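Local coordinates for oligopeptide ABC transporter, periplasmic oligopeptide-binding protein, putative (Thermotoga maritima MSB8, PDB 5IPW), which probably binds oligopeptides in the periplasm for uptake by an ABC transporter, at residues L239-P244 with P259-V264; L255-Y260 with Y273-R278; S476-R481 with M490-D495. All blocks are in the same frame, centred on the assembly; numbering follows the deposited sequence.

Contact 1 of 3, residues L239-P244 with P259-V264; sequences LSPWKP and PYFWAV
Phe261 packs side by side with Pro241, its ring running beneath the proline and on toward the carbonyl of Leu239. With CG anti to the backbone N (chi1 -164°), the phenyl extends from CB toward residues 239-244. CG is the first ring atom to meet them, lying near Pro241 CA, which sits over one face, toward the rim. Next along the ring, CD1 and CE1 turn their edge to the carbonyl oxygen of Leu239, which lies near the ring plane, 3.3 Å from CE1. CE1 also meets Pro241 CD at 3.7 Å, and CZ at the tip comes under Pro241 CB. That CB stands 3.9 Å from the ring centroid and only 11° off the normal, a CH-pi contact over the face. The Leu239 oxygen is shared: Trp262 NE1 donates to it at 3.0 Å, in the carbonyl plane and on a lone pair, with a bent N-H...O angle of 145°. This bond satisfies the buried indole nitrogen. The contact joins the loop entering strand 242-244 to the one running from strand 252-257 to strand 263-265, while Leu239 and Trp262 both reach Leu98 of strand 94-105 and Trp262 also packs on Leu48 of strand 48-51.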
loop_
_atom_site.group_PDB
_atom_site.type_symbol
_atom_site.label_atom_id
_atom_site.label_comp_id
_atom_site.label_asym_id
_atom_site.label_seq_id
_atom_site.Cartn_x
_atom_site.Cartn_y
_atom_site.Cartn_z
ATOM N N LEU A 239 17.553 4.277 -13.082
ATOM C CA LEU A 239 18.194 3.653 -11.925
ATOM C C LEU A 239 17.595 2.280 -11.614
ATOM O O LEU A 239 18.021 1.604 -10.677
ATOM C CB LEU A 239 18.070 4.573 -10.701
ATOM C CG LEU A 239 18.840 5.900 -10.836
ATOM C CD1 LEU A 239 18.441 6.905 -9.775
ATOM C CD2 LEU A 239 20.338 5.680 -10.784
ATOM N N SER A 240 16.614 1.858 -12.407
ATOM C CA SER A 240 15.927 0.587 -12.160
ATOM C C SER A 240 16.794 -0.626 -12.509
ATOM O O SER A 240 17.714 -0.529 -13.321
ATOM C CB SER A 240 14.630 0.534 -12.965
ATOM O OG SER A 240 13.700 1.474 -12.481
ATOM N N PRO A 241 16.498 -1.778 -11.902
ATOM C CA PRO A 241 17.206 -3.019 -12.236
ATOM C C PRO A 241 16.982 -3.507 -13.686
ATOM O O PRO A 241 17.812 -4.239 -14.224
ATOM C CB PRO A 241 16.632 -4.024 -11.242
ATOM C CG PRO A 241 15.297 -3.471 -10.877
ATOM C CD PRO A 241 15.505 -1.989 -10.839
ATOM N N TRP A 242 15.868 -3.131 -14.303
ATOM C CA TRP A 242 15.697 -3.384 -15.726
ATOM C C TRP A 242 15.176 -2.133 -16.421
ATOM O O TRP A 242 14.612 -1.246 -15.774
ATOM C CB TRP A 242 14.740 -4.547 -15.986
ATOM C CG TRP A 242 15.073 -5.837 -15.325
ATOM C CD1 TRP A 242 15.892 -6.800 -15.801
ATOM C CD2 TRP A 242 14.559 -6.323 -14.085
ATOM N NE1 TRP A 242 15.939 -7.863 -14.928
ATOM C CE2 TRP A 242 15.119 -7.593 -13.868
ATOM C CE3 TRP A 242 13.671 -5.807 -13.132
ATOM C CZ2 TRP A 242 14.831 -8.356 -12.739
ATOM C CZ3 TRP A 242 13.380 -6.572 -12.012
ATOM C CH2 TRP A 242 13.956 -7.834 -11.831
ATOM N N LYS A 243 15.379 -2.092 -17.739
ATOM C CA LYS A 243 15.003 -0.959 -18.599
ATOM C C LYS A 243 14.298 -1.499 -19.858
ATOM O O LYS A 243 14.643 -2.577 -20.347
ATOM C CB LYS A 243 16.247 -0.169 -19.022
ATOM C CG LYS A 243 17.202 -0.986 -19.887
ATOM C CD LYS A 243 18.480 -0.271 -20.293
ATOM C CE LYS A 243 19.377 -1.238 -21.069
ATOM N NZ LYS A 243 20.720 -0.687 -21.408
ATOM N N PRO A 244 13.318 -0.752 -20.395
ATOM C CA PRO A 244 12.649 -1.225 -21.613
ATOM C C PRO A 244 13.524 -1.169 -22.860
ATOM O O PRO A 244 14.154 -0.156 -23.116
ATOM C CB PRO A 244 11.464 -0.269 -21.756
ATOM C CG PRO A 244 11.847 0.944 -20.978
ATOM C CD PRO A 244 12.655 0.435 -19.828
ATOM N N PRO A 259 22.879 -2.472 -16.804
ATOM C CA PRO A 259 24.244 -2.910 -16.532
ATOM C C PRO A 259 24.963 -2.052 -15.489
ATOM O O PRO A 259 26.020 -2.450 -15.016
ATOM C CB PRO A 259 24.925 -2.797 -17.896
ATOM C CG PRO A 259 24.193 -1.699 -18.585
ATOM C CD PRO A 259 22.772 -1.791 -18.108
ATOM N N TYR A 260 24.383 -0.904 -15.134
ATOM C CA TYR A 260 24.917 -0.027 -14.090
ATOM C C TYR A 260 24.143 -0.120 -12.784
ATOM O O TYR A 260 24.248 0.771 -11.931
ATOM C CB TYR A 260 24.919 1.423 -14.594
ATOM C CG TYR A 260 25.931 1.637 -15.680
ATOM C CD1 TYR A 260 27.262 1.865 -15.362
ATOM C CD2 TYR A 260 25.575 1.574 -17.023
ATOM C CE1 TYR A 260 28.218 2.047 -16.342
ATOM C CE2 TYR A 260 26.521 1.747 -18.019
ATOM C CZ TYR A 260 27.853 1.984 -17.667
ATOM O OH TYR A 260 28.838 2.165 -18.621
ATOM N N PHE A 261 23.367 -1.186 -12.601
ATOM C CA PHE A 261 22.597 -1.325 -11.365
ATOM C C PHE A 261 23.541 -1.401 -10.166
ATOM O O PHE A 261 24.616 -2.012 -10.244
ATOM C CB PHE A 261 21.658 -2.534 -11.388
ATOM C CG PHE A 261 20.602 -2.482 -10.325
ATOM C CD1 PHE A 261 19.713 -1.424 -10.272
ATOM C CD2 PHE A 261 20.521 -3.460 -9.354
ATOM C CE1 PHE A 261 18.753 -1.346 -9.277
ATOM C CE2 PHE A 261 19.561 -3.396 -8.361
ATOM C CZ PHE A 261 18.673 -2.341 -8.321
ATOM N N TRP A 262 23.092 -0.815 -9.059
ATOM C CA TRP A 262 23.968 -0.338 -7.979
ATOM C C TRP A 262 23.833 -1.153 -6.708
ATOM O O TRP A 262 24.299 -0.722 -5.657
ATOM C CB TRP A 262 23.645 1.132 -7.665
ATOM C CG TRP A 262 22.198 1.403 -7.799
ATOM C CD1 TRP A 262 21.551 1.836 -8.919
ATOM C CD2 TRP A 262 21.194 1.188 -6.812
ATOM N NE1 TRP A 262 20.206 1.920 -8.683
ATOM C CE2 TRP A 262 19.958 1.530 -7.395
ATOM C CE3 TRP A 262 21.216 0.745 -5.493
ATOM C CZ2 TRP A 262 18.754 1.444 -6.702
ATOM C CZ3 TRP A 262 20.014 0.661 -4.800
ATOM C CH2 TRP A 262 18.801 1.004 -5.407
ATOM N N ALA A 263 23.194 -2.317 -6.788
ATOM C CA ALA A 263 23.081 -3.193 -5.633
ATOM C C ALA A 263 23.684 -4.532 -5.965
ATOM O O ALA A 263 23.681 -4.947 -7.114
ATOM C CB ALA A 263 21.633 -3.365 -5.228
ATOM N N VAL A 264 24.198 -5.201 -4.943
ATOM C CA VAL A 264 24.744 -6.539 -5.074
ATOM C C VAL A 264 24.202 -7.479 -4.002
ATOM O O VAL A 264 23.534 -7.068 -3.058
ATOM C CB VAL A 264 26.285 -6.540 -4.992
ATOM C CG1 VAL A 264 26.888 -5.616 -6.044
ATOM C CG2 VAL A 264 26.764 -6.120 -3.604
#

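Contact 2 of 3, residues L255-Y260 with Y273-R278; sequences LERNPY and YIDYVR
Strands 255-257 and 276-278 run antiparallel (axes 4.9 Å apart, 169°), with Leu255 and Val277 a hydrogen-bonded pair (Leu255 N to Val277 O 2.9 Å, Val277 N to Leu255 O 3.1 Å) and Glu256 and Tyr276 the adjoining non-hydrogen-bonded pair. Arg257 N extends the pairing to Asp275 O. On one face Leu255 CD1 lies alongside Val277 CG1. On the other, Glu256, extended with CG anti to its amide nitrogen (chi1 -175°), runs beside the Tyr276 ring, its CG 3.4 Å from CE1. There Tyr276 OH donates to the anti lone pair of Glu256 OE1 at 2.9 Å. Replacing Tyr276 with a phenylalanine would probably leave Glu256 OE1 without this donor and its carboxylate freer to turn. At the end of strand 255-257 the Arg257 chain bends at chi3 and brings NH1 to Asp275 OD1 in a salt bridge, the guanidinium and carboxylate planes 77° apart; NH1 also makes a weak hydrogen bond to Tyr273 O, which lies at the guanidinium edge. Asp275 OD1 has a second partner in Ser24 OG. Carboxylate and carbonyl together would probably balance the charge of the buried guanidinium and fix its orientation.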
loop_
_atom_site.group_PDB
_atom_site.type_symbol
_atom_site.label_atom_id
_atom_site.label_comp_id
_atom_site.label_asym_id
_atom_site.label_seq_id
_atom_site.Cartn_x
_atom_site.Cartn_y
_atom_site.Cartn_z
ATOM N N LEU A 255 12.031 -5.947 -20.978
ATOM C CA LEU A 255 12.969 -5.208 -20.132
ATOM C C LEU A 255 14.299 -5.944 -20.079
ATOM O O LEU A 255 14.335 -7.156 -19.949
ATOM C CB LEU A 255 12.429 -5.033 -18.720
ATOM C CG LEU A 255 11.000 -4.521 -18.586
ATOM C CD1 LEU A 255 10.505 -4.771 -17.183
ATOM C CD2 LEU A 255 10.887 -3.047 -18.921
ATOM N N GLU A 256 15.386 -5.198 -20.200
ATOM C CA GLU A 256 16.728 -5.752 -20.138
ATOM C C GLU A 256 17.414 -5.241 -18.874
ATOM O O GLU A 256 17.134 -4.140 -18.384
ATOM C CB GLU A 256 17.521 -5.339 -21.380
ATOM C CG GLU A 256 18.904 -5.952 -21.490
ATOM C CD GLU A 256 19.628 -5.543 -22.764
ATOM O OE1 GLU A 256 20.009 -6.440 -23.544
ATOM O OE2 GLU A 256 19.820 -4.331 -22.989
ATOM N N ARG A 257 18.311 -6.058 -18.339
ATOM C CA ARG A 257 19.047 -5.685 -17.152
ATOM C C ARG A 257 19.780 -4.364 -17.345
ATOM O O ARG A 257 20.343 -4.102 -18.409
ATOM C CB ARG A 257 20.038 -6.775 -16.769
ATOM C CG ARG A 257 21.130 -7.051 -17.789
ATOM C CD ARG A 257 21.940 -8.255 -17.348
ATOM N NE ARG A 257 22.193 -8.129 -15.924
ATOM C CZ ARG A 257 21.918 -9.026 -14.984
ATOM N NH1 ARG A 257 21.423 -10.224 -15.257
ATOM N NH2 ARG A 257 22.194 -8.711 -13.733
ATOM N N ASN A 258 19.730 -3.532 -16.313
ATOM C CA ASN A 258 20.498 -2.298 -16.259
ATOM C C ASN A 258 21.932 -2.615 -15.861
ATOM O O ASN A 258 22.187 -2.977 -14.707
ATOM C CB ASN A 258 19.886 -1.347 -15.236
ATOM C CG ASN A 258 20.732 -0.120 -15.005
ATOM O OD1 ASN A 258 21.770 0.054 -15.636
ATOM N ND2 ASN A 258 20.292 0.742 -14.094
ATOM N N PRO A 259 22.879 -2.472 -16.804
ATOM C CA PRO A 259 24.244 -2.910 -16.532
ATOM C C PRO A 259 24.963 -2.052 -15.489
ATOM O O PRO A 259 26.020 -2.450 -15.016
ATOM C CB PRO A 259 24.925 -2.797 -17.896
ATOM C CG PRO A 259 24.193 -1.699 -18.585
ATOM C CD PRO A 259 22.772 -1.791 -18.108
ATOM N N TYR A 260 24.383 -0.904 -15.134
ATOM C CA TYR A 260 24.917 -0.027 -14.090
ATOM C C TYR A 260 24.143 -0.120 -12.784
ATOM O O TYR A 260 24.248 0.771 -11.931
ATOM C CB TYR A 260 24.919 1.423 -14.594
ATOM C CG TYR A 260 25.931 1.637 -15.680
ATOM C CD1 TYR A 260 27.262 1.865 -15.362
ATOM C CD2 TYR A 260 25.575 1.574 -17.023
ATOM C CE1 TYR A 260 28.218 2.047 -16.342
ATOM C CE2 TYR A 260 26.521 1.747 -18.019
ATOM C CZ TYR A 260 27.853 1.984 -17.667
ATOM O OH TYR A 260 28.838 2.165 -18.621
ATOM N N TYR A 273 19.507 -10.734 -10.812
ATOM C CA TYR A 273 19.961 -12.034 -11.273
ATOM C C TYR A 273 19.459 -12.291 -12.692
ATOM O O TYR A 273 20.184 -12.787 -13.548
ATOM C CB TYR A 273 19.404 -13.118 -10.377
ATOM C CG TYR A 273 19.985 -13.179 -8.980
ATOM C CD1 TYR A 273 21.336 -13.399 -8.776
ATOM C CD2 TYR A 273 19.168 -13.077 -7.869
ATOM C CE1 TYR A 273 21.859 -13.493 -7.497
ATOM C CE2 TYR A 273 19.677 -13.176 -6.596
ATOM C CZ TYR A 273 21.023 -13.372 -6.419
ATOM O OH TYR A 273 21.510 -13.487 -5.148
ATOM N N ILE A 274 18.208 -11.914 -12.921
ATOM C CA ILE A 274 17.512 -12.183 -14.169
ATOM C C ILE A 274 17.929 -11.192 -15.265
ATOM O O ILE A 274 17.977 -9.983 -15.035
ATOM C CB ILE A 274 15.990 -12.157 -13.920
ATOM C CG1 ILE A 274 15.635 -13.259 -12.914
ATOM C CG2 ILE A 274 15.223 -12.339 -15.224
ATOM C CD1 ILE A 274 14.247 -13.144 -12.341
ATOM N N ASP A 275 18.235 -11.719 -16.449
ATOM C CA ASP A 275 18.741 -10.911 -17.561
ATOM C C ASP A 275 17.633 -10.107 -18.243
ATOM O O ASP A 275 17.812 -8.923 -18.564
ATOM C CB ASP A 275 19.421 -11.806 -18.601
ATOM C CG ASP A 275 20.800 -12.294 -18.172
ATOM O OD1 ASP A 275 21.424 -11.681 -17.275
ATOM O OD2 ASP A 275 21.283 -13.285 -18.768
ATOM N N TYR A 276 16.504 -10.762 -18.483
ATOM C CA TYR A 276 15.385 -10.152 -19.185
ATOM C C TYR A 276 14.071 -10.514 -18.529
ATOM O O TYR A 276 13.923 -11.617 -17.999
ATOM C CB TYR A 276 15.330 -10.648 -20.627
ATOM C CG TYR A 276 16.526 -10.282 -21.452
ATOM C CD1 TYR A 276 16.575 -9.079 -22.138
ATOM C CD2 TYR A 276 17.589 -11.144 -21.568
ATOM C CE1 TYR A 276 17.672 -8.740 -22.909
ATOM C CE2 TYR A 276 18.691 -10.824 -22.334
ATOM C CZ TYR A 276 18.730 -9.617 -22.999
ATOM O OH TYR A 276 19.838 -9.292 -23.752
ATOM N N VAL A 277 13.119 -9.591 -18.570
ATOM C CA VAL A 277 11.756 -9.905 -18.181
ATOM C C VAL A 277 10.852 -9.473 -19.322
ATOM O O VAL A 277 10.902 -8.325 -19.764
ATOM C CB VAL A 277 11.346 -9.310 -16.805
ATOM C CG1 VAL A 277 12.174 -8.097 -16.443
ATOM C CG2 VAL A 277 9.857 -8.988 -16.746
ATOM N N ARG A 278 10.060 -10.422 -19.823
ATOM C CA ARG A 278 9.209 -10.175 -20.979
ATOM C C ARG A 278 7.734 -10.338 -20.645
ATOM O O ARG A 278 7.315 -11.338 -20.062
ATOM C CB ARG A 278 9.643 -11.042 -22.175
ATOM C CG ARG A 278 8.817 -12.277 -22.510
ATOM C CD ARG A 278 9.613 -13.180 -23.445
ATOM N NE ARG A 278 8.850 -13.706 -24.574
ATOM C CZ ARG A 278 8.095 -14.808 -24.566
ATOM N NH1 ARG A 278 7.936 -15.538 -23.474
ATOM N NH2 ARG A 278 7.474 -15.180 -25.675
#

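Contact 3 of 3, residues S476-R481 with M490-D495; sequences SLFYER and MVWNMD
Three aromatic rings, Phe478, Tyr479 and Trp492, cluster where helix 475-484 meets strand 489-494. Over one face of Phe478 lies the sulfur of Met490, 4.0 Å from the ring centroid and 29° off the normal, a Met-aromatic contact. At the edge of the same ring, near its plane, the carbonyl oxygen of Val491 approaches CZ at 3.5 Å. Phe478 and Trp492 are nearly parallel, at 24°, but slid so far apart that they barely overlap; Phe478 CE2 and Trp492 CE3 touch at 3.9 Å. Tyr479 instead turns its edge toward the face of the Trp492 six-membered ring in an offset edge-to-face pair, centroids 5.8 Å apart and planes at 60°. Its hydroxyl end leads, OH lying against Trp492 CH2 and CZ2. Asn493 ND2 lies over one face of the Trp492 ring, toward its rim.

The torsions account for these positions. Phe478 has CG opposite its amide nitrogen, which carries the phenyl from the helix toward the strand. Met490 bends at chi2, bringing SD over that ring. The two side chains slide past each other in opposite directions, Met490 CE reaching the Phe478 carbonyl, 3.6 Å from its O, while Phe478 CZ reaches that of Val491. Apolar and aromatic packing carries the contact between the segments.

The axes of helix 476-481 and strand 490-494 pass 10.9 Å apart, so the gap is bridged by long side chains. Helix 475-484 links the parallel strands 467-472 and 489-494 in a beta-alpha-beta crossover, packed against a five-stranded mixed sheet in which 489-494 is central, between 440-445 and 340-343. Phe478 and Met490 both reach Thr444 on the first of these neighbours, and Trp492 touches Arg340 on the second. Phe517, from a loop, meets Trp492 edge-to-face and also touches Tyr479, extending the aromatic cluster.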
loop_
_atom_site.group_PDB
_atom_site.type_symbol
_atom_site.label_atom_id
_atom_site.label_comp_id
_atom_site.label_asym_id
_atom_site.label_seq_id
_atom_site.Cartn_x
_atom_site.Cartn_y
_atom_site.Cartn_z
ATOM N N SER A 476 -24.059 5.914 -5.621
ATOM C CA SER A 476 -24.139 7.346 -5.337
ATOM C C SER A 476 -25.233 7.702 -4.329
ATOM O O SER A 476 -25.091 8.679 -3.597
ATOM C CB SER A 476 -24.323 8.162 -6.623
ATOM O OG SER A 476 -25.685 8.224 -7.006
ATOM N N LEU A 477 -26.319 6.929 -4.301
ATOM C CA LEU A 477 -27.376 7.154 -3.318
ATOM C C LEU A 477 -26.887 6.750 -1.932
ATOM O O LEU A 477 -27.144 7.439 -0.948
ATOM C CB LEU A 477 -28.650 6.374 -3.675
ATOM C CG LEU A 477 -29.870 6.627 -2.767
ATOM C CD1 LEU A 477 -30.389 8.050 -2.912
ATOM C CD2 LEU A 477 -30.985 5.640 -3.063
ATOM N N PHE A 478 -26.194 5.616 -1.880
ATOM C CA PHE A 478 -25.500 5.140 -0.683
ATOM C C PHE A 478 -24.644 6.247 -0.071
ATOM O O PHE A 478 -24.686 6.471 1.136
ATOM C CB PHE A 478 -24.630 3.936 -1.078
ATOM C CG PHE A 478 -23.868 3.304 0.055
ATOM C CD1 PHE A 478 -24.449 2.314 0.837
ATOM C CD2 PHE A 478 -22.550 3.651 0.300
ATOM C CE1 PHE A 478 -23.741 1.711 1.866
ATOM C CE2 PHE A 478 -21.839 3.053 1.325
ATOM C CZ PHE A 478 -22.434 2.084 2.111
ATOM N N TYR A 479 -23.877 6.943 -0.911
ATOM C CA TYR A 479 -22.969 7.990 -0.448
ATOM C C TYR A 479 -23.697 9.262 -0.033
ATOM O O TYR A 479 -23.257 9.954 0.890
ATOM C CB TYR A 479 -21.919 8.327 -1.517
ATOM C CG TYR A 479 -20.710 7.419 -1.508
ATOM C CD1 TYR A 479 -19.879 7.341 -0.388
ATOM C CD2 TYR A 479 -20.378 6.656 -2.625
ATOM C CE1 TYR A 479 -18.770 6.511 -0.375
ATOM C CE2 TYR A 479 -19.267 5.828 -2.624
ATOM C CZ TYR A 479 -18.471 5.756 -1.496
ATOM O OH TYR A 479 -17.369 4.934 -1.502
ATOM N N GLU A 480 -24.792 9.574 -0.722
ATOM C CA GLU A 480 -25.600 10.757 -0.402
ATOM C C GLU A 480 -26.379 10.578 0.905
ATOM O O GLU A 480 -26.492 11.507 1.705
ATOM C CB GLU A 480 -26.522 11.117 -1.573
ATOM C CG GLU A 480 -25.773 11.857 -2.682
ATOM C CD GLU A 480 -26.558 12.028 -3.977
ATOM O OE1 GLU A 480 -27.799 11.878 -3.963
ATOM O OE2 GLU A 480 -25.913 12.322 -5.014
ATOM N N ARG A 481 -26.889 9.371 1.122
ATOM C CA ARG A 481 -27.460 8.998 2.413
ATOM C C ARG A 481 -26.428 9.125 3.540
ATOM O O ARG A 481 -26.745 9.609 4.619
ATOM C CB ARG A 481 -27.983 7.563 2.365
ATOM C CG ARG A 481 -29.187 7.358 1.467
ATOM C CD ARG A 481 -30.480 7.808 2.116
ATOM N NE ARG A 481 -31.625 7.562 1.238
ATOM C CZ ARG A 481 -32.279 6.403 1.124
ATOM N NH1 ARG A 481 -31.928 5.332 1.840
ATOM N NH2 ARG A 481 -33.308 6.314 0.286
ATOM N N MET A 490 -24.174 1.432 8.277
ATOM C CA MET A 490 -23.487 1.371 6.985
ATOM C C MET A 490 -22.424 0.278 6.997
ATOM O O MET A 490 -21.585 0.230 7.913
ATOM C CB MET A 490 -22.769 2.699 6.717
ATOM C CG MET A 490 -23.670 3.888 6.441
ATOM S SD MET A 490 -24.352 3.827 4.781
ATOM C CE MET A 490 -25.012 5.473 4.617
ATOM N N VAL A 491 -22.430 -0.583 5.980
ATOM C CA VAL A 491 -21.342 -1.551 5.821
ATOM C C VAL A 491 -20.380 -1.115 4.712
ATOM O O VAL A 491 -20.779 -0.544 3.686
ATOM C CB VAL A 491 -21.821 -3.022 5.595
ATOM C CG1 VAL A 491 -23.128 -3.302 6.331
ATOM C CG2 VAL A 491 -21.944 -3.365 4.118
ATOM N N TRP A 492 -19.105 -1.400 4.944
ATOM C CA TRP A 492 -18.047 -1.147 3.975
ATOM C C TRP A 492 -16.915 -2.111 4.286
ATOM O O TRP A 492 -16.833 -2.629 5.406
ATOM C CB TRP A 492 -17.548 0.291 4.111
ATOM C CG TRP A 492 -16.735 0.799 2.953
ATOM C CD1 TRP A 492 -15.386 1.039 2.928
ATOM C CD2 TRP A 492 -17.227 1.167 1.663
ATOM N NE1 TRP A 492 -15.014 1.525 1.700
ATOM C CE2 TRP A 492 -16.125 1.613 0.905
ATOM C CE3 TRP A 492 -18.493 1.163 1.074
ATOM C CZ2 TRP A 492 -16.254 2.042 -0.409
ATOM C CZ3 TRP A 492 -18.616 1.589 -0.230
ATOM C CH2 TRP A 492 -17.505 2.019 -0.958
ATOM N N ASN A 493 -16.047 -2.353 3.308
ATOM C CA ASN A 493 -14.848 -3.146 3.557
ATOM C C ASN A 493 -13.905 -2.360 4.445
ATOM O O ASN A 493 -14.206 -1.238 4.843
ATOM C CB ASN A 493 -14.157 -3.534 2.252
ATOM C CG ASN A 493 -13.625 -2.334 1.487
ATOM O OD1 ASN A 493 -12.821 -1.551 2.002
ATOM N ND2 ASN A 493 -14.078 -2.181 0.250
ATOM N N MET A 494 -12.763 -2.948 4.763
ATOM C CA MET A 494 -11.745 -2.232 5.505
ATOM C C MET A 494 -10.373 -2.566 4.944
ATOM O O MET A 494 -9.580 -3.244 5.584
ATOM C CB MET A 494 -11.834 -2.589 6.982
ATOM C CG MET A 494 -10.968 -1.726 7.880
ATOM S SD MET A 494 -10.447 -2.657 9.325
ATOM C CE MET A 494 -9.469 -1.413 10.164
ATOM N N ASP A 495 -10.107 -2.083 3.738
ATOM C CA ASP A 495 -8.794 -2.258 3.107
ATOM C C ASP A 495 -7.773 -1.299 3.708
ATOM O O ASP A 495 -8.089 -0.549 4.625
ATOM C CB ASP A 495 -8.886 -2.107 1.579
ATOM C CG ASP A 495 -9.585 -0.827 1.148
ATOM O OD1 ASP A 495 -9.864 0.038 2.010
ATOM O OD2 ASP A 495 -9.877 -0.695 -0.059
#

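Contacts 1 and 2 are continuous: their centres lie 8 Å apart, they share Pro259 and Tyr260, and both reach the four-stranded mixed sheet in which strands 242-244 and 252-257 are neighbours. Probable backbone hydrogen bonds join them, from Glu256 N to Lys243 O at 2.7 Å and from Asn258 N to Pro241 O at 2.9 Å. Contact 3 belongs to another sheet on the opposite side of the chain's centre. Its centre is about 44 Å from each of the others, and its nearest atoms are about 26 Å from contact 1 and 27 Å from contact 2. Contacts 1 and 2 thus form one continuous region, and contact 3 lies in a distant part of the fold.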